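Local coordinates for protein exodeoxyribonuclease 10 (Escherichia coli, PDB 4FZX) that degrades single-stranded and double-stranded DNA from the 3' end in the 3' to 5' direction, using magnesium as its natural cofactor, at residues C[75-80]-C[90-95]; C[3-8]-C[69-74]; C[7-12]-C[86-91]. All coordinates share one frame; numbering follows the deposited sequence.

Interaction 1 (C[75-80]-C[90-95]); sequences EWYVAH and PEMPGE. With nucleotides of chain A.
Two backbone hydrogen bonds tie Glu-75 and Tyr-77, the residues flanking Trp-76, to Glu-95. Glu-95 N donates to Glu-75 O at 2.8 Å, and Tyr-77 N donates to Glu-95 O, also at 2.8 Å. Both are close to straight, the second with an N-H...O angle of 167°. They frame a parallel bridge between Trp-76 and Glu-95, where strand 95-98 begins beside strand 76-79. Glu-95 O also takes a CA-H...O contact from Trp-76 CA. Tyr-77 and Ala-79 continue the pairing through Ile-97.

The apolar contacts lie on two sides of this bridge. On one, Glu-95 CB rests 3.6 Å from Trp-76 CZ3, at the outer end of the indole. The other face of the strand carries Tyr-77. Its CG lies anti to the carbonyl carbon (chi1 -69°), which swings the ring back along residues 92-94. Met-92, a selenomethionine, lies over one face of that ring. Its chain bends at chi2 and chi3, bringing CE to 3.5 Å from Tyr-77 CE1. The selenium stands farther off, 5.5 Å above the ring centroid, in a distant Met-aromatic contact. Gly-94 CA sits in plane at the ring edge, and Pro-93 CG touches Tyr-77 OH at 3.6 Å.

One polar group crosses this apolar patch. Tyr-77 OH hydrogen-bonds to Tyr-71 O in the preceding loop. Were Tyr-77 an alanine, Tyr-71 O would probably lose this mate and a gap would open beside the Met-92 methyl. Gly-94 has no side chain, and its CA comes within 3.4 Å of Glu-75 O. The chemistry thus divides: backbone bonds set the register at the sheet edge, while the Tyr-77 ring packs on Met-92 and Pro-93 and its hydroxyl reaches the carbonyl of Tyr-71.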
loop_
_atom_site.group_PDB
_atom_site.type_symbol
_atom_site.label_atom_id
_atom_site.label_comp_id
_atom_site.label_asym_id
_atom_site.label_seq_id
_atom_site.Cartn_x
_atom_site.Cartn_y
_atom_site.Cartn_z
ATOM N N GLU C 75 7.482 33.537 -7.769
ATOM C CA GLU C 75 6.424 32.693 -7.203
ATOM C C GLU C 75 6.978 31.406 -6.554
ATOM O O GLU C 75 6.369 30.841 -5.625
ATOM C CB GLU C 75 5.397 32.345 -8.285
ATOM C CG GLU C 75 4.803 33.583 -9.001
ATOM C CD GLU C 75 3.824 34.358 -8.122
ATOM O OE1 GLU C 75 4.252 35.294 -7.400
ATOM O OE2 GLU C 75 2.625 34.016 -8.142
ATOM N N TRP C 76 8.144 30.974 -7.037
ATOM C CA TRP C 76 8.727 29.691 -6.668
ATOM C C TRP C 76 10.172 29.851 -6.205
ATOM O O TRP C 76 11.020 30.379 -6.931
ATOM C CB TRP C 76 8.689 28.729 -7.856
ATOM C CG TRP C 76 7.341 28.595 -8.480
ATOM C CD1 TRP C 76 6.958 29.056 -9.711
ATOM C CD2 TRP C 76 6.204 27.919 -7.932
ATOM N NE1 TRP C 76 5.643 28.744 -9.941
ATOM C CE2 TRP C 76 5.154 28.049 -8.865
ATOM C CE3 TRP C 76 5.950 27.279 -6.715
ATOM C CZ2 TRP C 76 3.877 27.516 -8.639
ATOM C CZ3 TRP C 76 4.680 26.752 -6.491
ATOM C CH2 TRP C 76 3.663 26.873 -7.448
ATOM N N TYR C 77 10.449 29.405 -4.990
ATOM C CA TYR C 77 11.826 29.329 -4.518
ATOM C C TYR C 77 12.213 27.874 -4.369
ATOM O O TYR C 77 11.430 27.065 -3.840
ATOM C CB TYR C 77 11.977 30.054 -3.190
ATOM C CG TYR C 77 11.832 31.532 -3.340
ATOM C CD1 TYR C 77 12.937 32.326 -3.604
ATOM C CD2 TYR C 77 10.574 32.129 -3.336
ATOM C CE1 TYR C 77 12.796 33.678 -3.854
ATOM C CE2 TYR C 77 10.426 33.481 -3.571
ATOM C CZ TYR C 77 11.536 34.247 -3.854
ATOM O OH TYR C 77 11.403 35.599 -4.035
ATOM N N VAL C 78 13.374 27.531 -4.914
ATOM C CA VAL C 78 13.818 26.147 -4.982
ATOM C C VAL C 78 15.119 26.031 -4.171
ATOM O O VAL C 78 16.010 26.878 -4.282
ATOM C CB VAL C 78 14.083 25.699 -6.456
ATOM C CG1 VAL C 78 14.527 24.243 -6.509
ATOM C CG2 VAL C 78 12.824 25.906 -7.345
ATOM N N ALA C 79 15.216 25.009 -3.335
ATOM C CA ALA C 79 16.437 24.784 -2.588
ATOM C C ALA C 79 16.620 23.308 -2.356
ATOM O O ALA C 79 15.651 22.555 -2.366
ATOM C CB ALA C 79 16.413 25.546 -1.258
ATOM N N HIS C 80 17.872 22.883 -2.177
ATOM C CA HIS C 80 18.138 21.494 -1.858
ATOM C C HIS C 80 18.047 21.241 -0.360
ATOM O O HIS C 80 18.915 21.651 0.400
ATOM C CB HIS C 80 19.484 21.047 -2.419
ATOM C CG HIS C 80 19.659 19.559 -2.423
ATOM N ND1 HIS C 80 19.081 18.751 -3.378
ATOM C CD2 HIS C 80 20.207 18.724 -1.505
ATOM C CE1 HIS C 80 19.327 17.487 -3.086
ATOM N NE2 HIS C 80 19.985 17.443 -1.941
ATOM N N PRO C 90 14.971 34.979 6.404
ATOM C CA PRO C 90 13.708 35.717 6.616
ATOM C C PRO C 90 12.608 35.193 5.701
ATOM O O PRO C 90 12.901 34.594 4.660
ATOM C CB PRO C 90 14.064 37.162 6.213
ATOM C CG PRO C 90 15.573 37.205 6.109
ATOM C CD PRO C 90 15.993 35.813 5.745
ATOM N N GLU C 91 11.356 35.399 6.094
ATOM C CA GLU C 91 10.217 34.911 5.316
ATOM C C GLU C 91 10.300 35.341 3.851
ATOM O O GLU C 91 10.508 36.507 3.563
ATOM C CB GLU C 91 8.896 35.393 5.930
ATOM C CG GLU C 91 7.658 34.864 5.204
ATOM C CD GLU C 91 6.350 35.207 5.925
ATOM O OE1 GLU C 91 5.469 35.847 5.302
ATOM O OE2 GLU C 91 6.205 34.833 7.111
HETATM N N MSE C 92 10.109 34.395 2.935
HETATM C CA MSE C 92 10.128 34.687 1.493
HETATM C C MSE C 92 8.699 34.733 0.929
HETATM O O MSE C 92 7.804 34.063 1.456
HETATM C CB MSE C 92 10.950 33.628 0.740
HETATM C CG MSE C 92 12.388 33.478 1.228
HETATM SE SE MSE C 92 13.370 35.161 1.089
HETATM C CE MSE C 92 13.451 35.312 -0.843
ATOM N N PRO C 93 8.488 35.525 -0.145
ATOM C CA PRO C 93 7.153 35.808 -0.684
ATOM C C PRO C 93 6.550 34.705 -1.553
ATOM O O PRO C 93 5.473 34.890 -2.096
ATOM C CB PRO C 93 7.380 37.054 -1.550
ATOM C CG PRO C 93 8.806 37.014 -1.900
ATOM C CD PRO C 93 9.490 36.454 -0.688
ATOM N N GLY C 94 7.240 33.593 -1.733
ATOM C CA GLY C 94 6.777 32.605 -2.715
ATOM C C GLY C 94 6.409 31.272 -2.104
ATOM O O GLY C 94 6.077 31.191 -0.930
ATOM N N GLU C 95 6.447 30.227 -2.915
ATOM C CA GLU C 95 6.247 28.863 -2.431
ATOM C C GLU C 95 7.552 28.071 -2.626
ATOM O O GLU C 95 8.298 28.315 -3.567
ATOM C CB GLU C 95 5.100 28.198 -3.210
ATOM C CG GLU C 95 4.266 27.215 -2.402
ATOM C CD GLU C 95 3.303 27.907 -1.435
ATOM O OE1 GLU C 95 2.939 27.284 -0.415
ATOM O OE2 GLU C 95 2.930 29.079 -1.685
ATOM P P DA A 16 23.183 17.889 1.945
ATOM O OP1 DA A 16 23.225 18.338 0.539
ATOM O OP2 DA A 16 24.366 17.310 2.644
ATOM O "O5'" DA A 16 22.626 19.112 2.825
ATOM C "C5'" DA A 16 21.533 19.888 2.380
ATOM C "C4'" DA A 16 21.295 21.055 3.335
ATOM O "O4'" DA A 16 20.610 20.557 4.520
ATOM C "C3'" DA A 16 22.569 21.731 3.856
ATOM O "O3'" DA A 16 22.945 22.834 2.995
ATOM C "C2'" DA A 16 22.153 22.202 5.254
ATOM C "C1'" DA A 16 21.161 21.126 5.679
ATOM N N9 DA A 16 21.802 20.091 6.455
ATOM C C8 DA A 16 22.917 19.388 6.138
ATOM N N7 DA A 16 23.315 18.583 7.089
ATOM C C5 DA A 16 22.389 18.774 8.086
ATOM C C6 DA A 16 22.274 18.223 9.368
ATOM N N6 DA A 16 23.117 17.310 9.857
ATOM N N1 DA A 16 21.262 18.664 10.133
ATOM C C2 DA A 16 20.428 19.595 9.634
ATOM N N3 DA A 16 20.445 20.199 8.443
ATOM C C4 DA A 16 21.464 19.720 7.719
#

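Interaction 2 (C[3-8]-C[69-74]); sequences RIIDTE and PHYYGS. With NA (sodium ion), chain G; NA (sodium ion), chain E; nucleotides of chain A.
Arg-3 and Ser-74 make the nearest backbone approach, CA to CA 6.4 Å, where strand 2-9 passes the loop that leads into strand 76-79. Arg-3 reaches along this loop. Its CG is anti to the backbone N (chi1 -179°), and the chain then bends at chi3 to bring NH1 between two loop carbonyls. NH1 donates to Tyr-71 O at 3.0 Å, with that oxygen in the guanidinium plane but the donor well above the carbonyl plane. A second bond from NH1, to Tyr-72 O, is weak. Ser-74 CB lies over one face of the guanidinium, offset toward the rim, and Ser-74 OG packs 3.5 Å from Arg-3 CB. NE forms a salt bridge with Asp-23, so the charge is also tied to the adjoining strand. Ser-74 OG bonds to Trp-76 O.

Strand 2-9 is the central strand of the DEDDh exonuclease sheet, and its far end carries two metal ligands. Asp-6 OD1 binds one sodium at 2.4 Å. Glu-8 OE2 binds the other at 2.2 Å, with Asp-6 OD2 a longer ligand at 2.9 Å. Asp-139 joins Asp-6 and Glu-8 at this second ion, and DG17 OP1 of chain A bridges both ions.

Between these ends, Ile-5 CD1 meets Tyr-71 CD1 obliquely at 4.1 Å. The Tyr-71 hydroxyl is held by a hydrogen bond to His-35.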
loop_
_atom_site.group_PDB
_atom_site.type_symbol
_atom_site.label_atom_id
_atom_site.label_comp_id
_atom_site.label_asym_id
_atom_site.label_seq_id
_atom_site.Cartn_x
_atom_site.Cartn_y
_atom_site.Cartn_z
ATOM N N ARG C 3 13.160 30.303 -8.989
ATOM C CA ARG C 3 14.357 30.900 -8.431
ATOM C C ARG C 3 15.050 29.927 -7.476
ATOM O O ARG C 3 14.478 29.520 -6.472
ATOM C CB ARG C 3 14.027 32.201 -7.725
ATOM C CG ARG C 3 15.222 32.896 -7.136
ATOM C CD ARG C 3 14.947 34.361 -6.977
ATOM N NE ARG C 3 14.847 35.002 -8.283
ATOM C CZ ARG C 3 14.370 36.224 -8.487
ATOM N NH1 ARG C 3 13.926 36.956 -7.463
ATOM N NH2 ARG C 3 14.360 36.727 -9.717
ATOM N N ILE C 4 16.243 29.488 -7.857
ATOM C CA ILE C 4 17.014 28.591 -7.027
ATOM C C ILE C 4 17.779 29.436 -6.031
ATOM O O ILE C 4 18.358 30.450 -6.408
ATOM C CB ILE C 4 18.015 27.739 -7.870
ATOM C CG1 ILE C 4 17.262 26.714 -8.721
ATOM C CG2 ILE C 4 19.047 27.047 -6.956
ATOM C CD1 ILE C 4 16.267 27.343 -9.707
ATOM N N ILE C 5 17.709 29.051 -4.756
ATOM C CA ILE C 5 18.334 29.789 -3.656
ATOM C C ILE C 5 19.328 28.884 -2.930
ATOM O O ILE C 5 19.047 27.709 -2.687
ATOM C CB ILE C 5 17.276 30.251 -2.597
ATOM C CG1 ILE C 5 16.483 31.444 -3.103
ATOM C CG2 ILE C 5 17.975 30.684 -1.290
ATOM C CD1 ILE C 5 16.947 32.757 -2.499
ATOM N N ASP C 6 20.457 29.455 -2.519
ATOM C CA ASP C 6 21.335 28.795 -1.563
ATOM C C ASP C 6 21.898 29.782 -0.553
ATOM O O ASP C 6 22.146 30.945 -0.873
ATOM C CB ASP C 6 22.475 28.050 -2.268
ATOM C CG ASP C 6 23.333 27.231 -1.297
ATOM O OD1 ASP C 6 22.885 26.159 -0.849
ATOM O OD2 ASP C 6 24.464 27.651 -0.991
ATOM N N THR C 7 22.182 29.261 0.637
ATOM C CA THR C 7 22.596 30.047 1.786
ATOM C C THR C 7 23.743 29.294 2.481
ATOM O O THR C 7 23.595 28.144 2.839
ATOM C CB THR C 7 21.418 30.154 2.800
ATOM O OG1 THR C 7 20.360 30.932 2.225
ATOM C CG2 THR C 7 21.863 30.804 4.055
ATOM N N GLU C 8 24.880 29.937 2.676
ATOM C CA GLU C 8 25.873 29.411 3.601
ATOM C C GLU C 8 25.769 30.161 4.925
ATOM O O GLU C 8 25.452 31.346 4.942
ATOM C CB GLU C 8 27.288 29.528 3.021
ATOM C CG GLU C 8 27.454 28.969 1.600
ATOM C CD GLU C 8 27.136 27.474 1.497
ATOM O OE1 GLU C 8 27.497 26.697 2.414
ATOM O OE2 GLU C 8 26.536 27.071 0.479
ATOM N N PRO C 69 15.829 41.664 0.297
ATOM C CA PRO C 69 14.802 42.155 -0.639
ATOM C C PRO C 69 15.172 42.007 -2.113
ATOM O O PRO C 69 14.286 41.874 -2.944
ATOM C CB PRO C 69 14.638 43.631 -0.254
ATOM C CG PRO C 69 15.140 43.698 1.184
ATOM C CD PRO C 69 16.284 42.723 1.213
ATOM N N HIS C 70 16.462 41.901 -2.417
ATOM C CA HIS C 70 16.914 41.710 -3.807
ATOM C C HIS C 70 16.526 40.363 -4.381
ATOM O O HIS C 70 16.501 40.180 -5.597
ATOM C CB HIS C 70 18.426 41.878 -3.901
ATOM C CG HIS C 70 18.907 43.228 -3.475
ATOM N ND1 HIS C 70 19.901 43.402 -2.539
ATOM C CD2 HIS C 70 18.507 44.472 -3.838
ATOM C CE1 HIS C 70 20.092 44.692 -2.338
ATOM N NE2 HIS C 70 19.258 45.363 -3.115
ATOM N N TYR C 71 16.172 39.442 -3.499
ATOM C CA TYR C 71 15.778 38.094 -3.879
ATOM C C TYR C 71 14.260 37.921 -3.977
ATOM O O TYR C 71 13.781 36.883 -4.478
ATOM C CB TYR C 71 16.390 37.078 -2.896
ATOM C CG TYR C 71 17.909 37.083 -2.956
ATOM C CD1 TYR C 71 18.592 36.234 -3.825
ATOM C CD2 TYR C 71 18.648 38.034 -2.251
ATOM C CE1 TYR C 71 19.997 36.303 -3.953
ATOM C CE2 TYR C 71 20.039 38.121 -2.376
ATOM C CZ TYR C 71 20.707 37.238 -3.222
ATOM O OH TYR C 71 22.076 37.312 -3.341
ATOM N N TYR C 72 13.505 38.943 -3.557
ATOM C CA TYR C 72 12.049 38.978 -3.817
ATOM C C TYR C 72 11.752 38.959 -5.308
ATOM O O TYR C 72 12.617 39.278 -6.136
ATOM C CB TYR C 72 11.381 40.211 -3.182
ATOM C CG TYR C 72 11.490 40.287 -1.674
ATOM C CD1 TYR C 72 11.723 39.150 -0.917
ATOM C CD2 TYR C 72 11.331 41.494 -1.010
ATOM C CE1 TYR C 72 11.880 39.220 0.459
ATOM C CE2 TYR C 72 11.459 41.572 0.380
ATOM C CZ TYR C 72 11.740 40.429 1.102
ATOM O OH TYR C 72 11.846 40.485 2.474
ATOM N N GLY C 73 10.543 38.536 -5.656
ATOM C CA GLY C 73 10.045 38.699 -7.034
ATOM C C GLY C 73 9.800 37.399 -7.781
ATOM O O GLY C 73 9.752 37.397 -9.015
ATOM N N SER C 74 9.691 36.285 -7.044
ATOM C CA SER C 74 9.440 34.978 -7.651
ATOM C C SER C 74 8.241 34.299 -6.991
ATOM O O SER C 74 8.039 34.416 -5.775
ATOM C CB SER C 74 10.689 34.093 -7.511
ATOM O OG SER C 74 10.609 32.907 -8.297
HETATM NA NA NA G . 25.618 25.122 -0.167
HETATM NA NA NA E . 22.187 24.595 0.862
ATOM P P DG A 17 24.467 23.141 2.669
ATOM O OP1 DG A 17 24.491 24.191 1.633
ATOM O OP2 DG A 17 25.179 21.876 2.409
ATOM O "O5'" DG A 17 24.967 23.734 4.053
ATOM C "C5'" DG A 17 24.463 24.981 4.488
ATOM C "C4'" DG A 17 25.265 25.543 5.642
ATOM O "O4'" DG A 17 24.989 24.751 6.805
ATOM C "C3'" DG A 17 26.782 25.530 5.498
ATOM O "O3'" DG A 17 27.179 26.725 4.849
ATOM C "C2'" DG A 17 27.246 25.516 6.955
ATOM C "C1'" DG A 17 26.135 24.722 7.632
ATOM N N9 DG A 17 26.452 23.321 7.777
ATOM C C8 DG A 17 26.238 22.335 6.845
ATOM N N7 DG A 17 26.617 21.164 7.252
ATOM C C5 DG A 17 27.092 21.401 8.538
ATOM C C6 DG A 17 27.623 20.496 9.472
ATOM O O6 DG A 17 27.755 19.271 9.329
ATOM N N1 DG A 17 28.006 21.137 10.654
ATOM C C2 DG A 17 27.872 22.497 10.896
ATOM N N2 DG A 17 28.300 22.951 12.097
ATOM N N3 DG A 17 27.379 23.359 10.011
ATOM C C4 DG A 17 27.016 22.728 8.867
HETATM O O HOH W 1 21.747 26.353 2.034
HETATM O O HOH W 2 27.449 24.143 1.397
HETATM O O HOH W 3 23.039 23.047 -0.936
HETATM O O HOH W 4 19.912 24.146 0.570
#

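Interaction 3 (C[7-12]-C[86-91]); sequences TETCGL and RRVLPE. With NA (sodium ion), chain G; nucleotides of chain A.
Thr-7 OG1 lies 3.3 Å from Leu-89 CD1 and almost as near its CD2. The hydroxyl is buried between these methyls and has no polar partner in the model. Val-88 CG2 touches the methyls of both Thr-7 and Thr-9, at 4.1 Å from Thr-7 CG2. The polar contact is made by Arg-87. Its NH1 donates to Leu-12 O at 3.2 Å, with the oxygen in the guanidinium plane and NH1 in the carbonyl plane. A weak bond from NH2 reaches the same oxygen, so the guanidinium edge straddles it. The bend at chi3 (55°) turns the arginine tip toward this carbonyl.

The turn after strand 2-9 sets Leu-12 in place. Thr-9 OG1 bonds to Gly-11 O at 2.8 Å inside that turn, while Thr-9 O is bonded to His-51. Phe-84, one turn earlier in helix 82-88, also packs on Thr-9 and Leu-12.

Leu-12 itself faces the DNA. CD2 lies 3.5 Å from N9 of DG17 in chain A, and CD1 touches the base of DA16 in the same strand. Thr-9 N donates to DG17 O3' at 3.2 Å, and Glu-8 OE1 accepts a very short bond from that hydroxyl. The leucine wedged against the last two bases, with a backbone N-H on the 3' oxygen next to the metal site, is the arrangement of DEDDh exonucleases.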
loop_
_atom_site.group_PDB
_atom_site.type_symbol
_atom_site.label_atom_id
_atom_site.label_comp_id
_atom_site.label_asym_id
_atom_site.label_seq_id
_atom_site.Cartn_x
_atom_site.Cartn_y
_atom_site.Cartn_z
ATOM N N THR C 7 22.182 29.261 0.637
ATOM C CA THR C 7 22.596 30.047 1.786
ATOM C C THR C 7 23.743 29.294 2.481
ATOM O O THR C 7 23.595 28.144 2.839
ATOM C CB THR C 7 21.418 30.154 2.800
ATOM O OG1 THR C 7 20.360 30.932 2.225
ATOM C CG2 THR C 7 21.863 30.804 4.055
ATOM N N GLU C 8 24.880 29.937 2.676
ATOM C CA GLU C 8 25.873 29.411 3.601
ATOM C C GLU C 8 25.769 30.161 4.925
ATOM O O GLU C 8 25.452 31.346 4.942
ATOM C CB GLU C 8 27.288 29.528 3.021
ATOM C CG GLU C 8 27.454 28.969 1.600
ATOM C CD GLU C 8 27.136 27.474 1.497
ATOM O OE1 GLU C 8 27.497 26.697 2.414
ATOM O OE2 GLU C 8 26.536 27.071 0.479
ATOM N N THR C 9 26.036 29.456 6.024
ATOM C CA THR C 9 25.619 29.875 7.358
ATOM C C THR C 9 26.743 29.696 8.382
ATOM O O THR C 9 27.766 29.072 8.111
ATOM C CB THR C 9 24.384 29.077 7.847
ATOM O OG1 THR C 9 24.666 27.677 7.791
ATOM C CG2 THR C 9 23.135 29.382 6.980
ATOM N N CYS C 10 26.539 30.252 9.566
ATOM C CA CYS C 10 27.461 30.075 10.673
ATOM C C CYS C 10 27.395 28.682 11.269
ATOM O O CYS C 10 28.190 28.331 12.132
ATOM C CB CYS C 10 27.176 31.115 11.756
ATOM S SG CYS C 10 27.395 32.803 11.185
ATOM N N GLY C 11 26.442 27.886 10.820
ATOM C CA GLY C 11 26.191 26.587 11.431
ATOM C C GLY C 11 24.754 26.207 11.177
ATOM O O GLY C 11 24.068 26.854 10.394
ATOM N N LEU C 12 24.305 25.137 11.816
ATOM C CA LEU C 12 23.058 24.502 11.449
ATOM C C LEU C 12 21.856 25.182 12.082
ATOM O O LEU C 12 20.727 24.999 11.623
ATOM C CB LEU C 12 23.083 23.018 11.815
ATOM C CG LEU C 12 23.948 22.168 10.880
ATOM C CD1 LEU C 12 23.923 20.695 11.309
ATOM C CD2 LEU C 12 23.495 22.340 9.430
ATOM N N ARG C 86 14.504 27.806 4.256
ATOM C CA ARG C 86 13.272 28.445 4.700
ATOM C C ARG C 86 13.372 28.836 6.178
ATOM O O ARG C 86 13.064 29.955 6.545
ATOM C CB ARG C 86 12.073 27.524 4.463
ATOM C CG ARG C 86 10.737 28.188 4.722
ATOM C CD ARG C 86 9.625 27.181 4.956
ATOM N NE ARG C 86 8.537 27.789 5.715
ATOM C CZ ARG C 86 8.243 27.506 6.982
ATOM N NH1 ARG C 86 8.903 26.549 7.628
ATOM N NH2 ARG C 86 7.257 28.161 7.594
ATOM N N ARG C 87 13.920 27.945 6.994
ATOM C CA ARG C 87 14.113 28.224 8.416
ATOM C C ARG C 87 15.124 29.333 8.702
ATOM O O ARG C 87 14.913 30.160 9.590
ATOM C CB ARG C 87 14.508 26.955 9.165
ATOM C CG ARG C 87 14.842 27.174 10.631
ATOM C CD ARG C 87 14.843 25.853 11.412
ATOM N NE ARG C 87 15.737 24.840 10.840
ATOM C CZ ARG C 87 17.059 24.804 11.028
ATOM N NH1 ARG C 87 17.669 25.748 11.740
ATOM N NH2 ARG C 87 17.773 23.813 10.509
ATOM N N VAL C 88 16.257 29.319 8.006
ATOM C CA VAL C 88 17.360 30.196 8.399
ATOM C C VAL C 88 17.259 31.577 7.741
ATOM O O VAL C 88 17.869 32.534 8.194
ATOM C CB VAL C 88 18.752 29.552 8.139
ATOM C CG1 VAL C 88 18.868 28.229 8.879
ATOM C CG2 VAL C 88 18.990 29.355 6.651
ATOM N N LEU C 89 16.471 31.665 6.678
ATOM C CA LEU C 89 16.249 32.921 5.979
ATOM C C LEU C 89 15.034 33.642 6.575
ATOM O O LEU C 89 14.133 32.995 7.118
ATOM C CB LEU C 89 15.993 32.638 4.498
ATOM C CG LEU C 89 17.091 32.784 3.436
ATOM C CD1 LEU C 89 18.486 32.937 3.987
ATOM C CD2 LEU C 89 17.018 31.673 2.387
ATOM N N PRO C 90 14.971 34.979 6.404
ATOM C CA PRO C 90 13.708 35.717 6.616
ATOM C C PRO C 90 12.608 35.193 5.701
ATOM O O PRO C 90 12.901 34.594 4.660
ATOM C CB PRO C 90 14.064 37.162 6.213
ATOM C CG PRO C 90 15.573 37.205 6.109
ATOM C CD PRO C 90 15.993 35.813 5.745
ATOM N N GLU C 91 11.356 35.399 6.094
ATOM C CA GLU C 91 10.217 34.911 5.316
ATOM C C GLU C 91 10.300 35.341 3.851
ATOM O O GLU C 91 10.508 36.507 3.563
ATOM C CB GLU C 91 8.896 35.393 5.930
ATOM C CG GLU C 91 7.658 34.864 5.204
ATOM C CD GLU C 91 6.350 35.207 5.925
ATOM O OE1 GLU C 91 5.469 35.847 5.302
ATOM O OE2 GLU C 91 6.205 34.833 7.111
HETATM NA NA NA G . 25.618 25.122 -0.167
ATOM P P DG A 17 24.467 23.141 2.669
ATOM O OP1 DG A 17 24.491 24.191 1.633
ATOM O OP2 DG A 17 25.179 21.876 2.409
ATOM O "O5'" DG A 17 24.967 23.734 4.053
ATOM C "C5'" DG A 17 24.463 24.981 4.488
ATOM C "C4'" DG A 17 25.265 25.543 5.642
ATOM O "O4'" DG A 17 24.989 24.751 6.805
ATOM C "C3'" DG A 17 26.782 25.530 5.498
ATOM O "O3'" DG A 17 27.179 26.725 4.849
ATOM C "C2'" DG A 17 27.246 25.516 6.955
ATOM C "C1'" DG A 17 26.135 24.722 7.632
ATOM N N9 DG A 17 26.452 23.321 7.777
ATOM C C8 DG A 17 26.238 22.335 6.845
ATOM N N7 DG A 17 26.617 21.164 7.252
ATOM C C5 DG A 17 27.092 21.401 8.538
ATOM C C6 DG A 17 27.623 20.496 9.472
ATOM O O6 DG A 17 27.755 19.271 9.329
ATOM N N1 DG A 17 28.006 21.137 10.654
ATOM C C2 DG A 17 27.872 22.497 10.896
ATOM N N2 DG A 17 28.300 22.951 12.097
ATOM N N3 DG A 17 27.379 23.359 10.011
ATOM C C4 DG A 17 27.016 22.728 8.867
ATOM P P DA A 16 23.183 17.889 1.945
ATOM O OP1 DA A 16 23.225 18.338 0.539
ATOM O OP2 DA A 16 24.366 17.310 2.644
ATOM O "O5'" DA A 16 22.626 19.112 2.825
ATOM C "C5'" DA A 16 21.533 19.888 2.380
ATOM C "C4'" DA A 16 21.295 21.055 3.335
ATOM O "O4'" DA A 16 20.610 20.557 4.520
ATOM C "C3'" DA A 16 22.569 21.731 3.856
ATOM O "O3'" DA A 16 22.945 22.834 2.995
ATOM C "C2'" DA A 16 22.153 22.202 5.254
ATOM C "C1'" DA A 16 21.161 21.126 5.679
ATOM N N9 DA A 16 21.802 20.091 6.455
ATOM C C8 DA A 16 22.917 19.388 6.138
ATOM N N7 DA A 16 23.315 18.583 7.089
ATOM C C5 DA A 16 22.389 18.774 8.086
ATOM C C6 DA A 16 22.274 18.223 9.368
ATOM N N6 DA A 16 23.117 17.310 9.857
ATOM N N1 DA A 16 21.262 18.664 10.133
ATOM C C2 DA A 16 20.428 19.595 9.634
ATOM N N3 DA A 16 20.445 20.199 8.443
ATOM C C4 DA A 16 21.464 19.720 7.719
HETATM O O HOH W 2 27.449 24.143 1.397
#

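Interaction 2 is the most buried of the three; interactions 1 and 3 are partly buried. Interactions 2 and 3 share strand 2-9, the former touching its start and the latter its end. Interaction 1 lies on strand 76-79, the next strand of the sheet, and its residues 90-95 share Pro-90 and Glu-91 with interaction 3. The backbone bond from Val-78 N to Arg-3 O pairs the strands of interactions 1 and 2, and Ile-5 against Leu-89 links 2 and 3. Interaction 1 pairs backbone at the sheet edge and adds packing round one tyrosine ring. An arginine holds loop carbonyls in interaction 2. Interaction 3 combines methyl packing with one arginine-carbonyl grip, close to the DNA end.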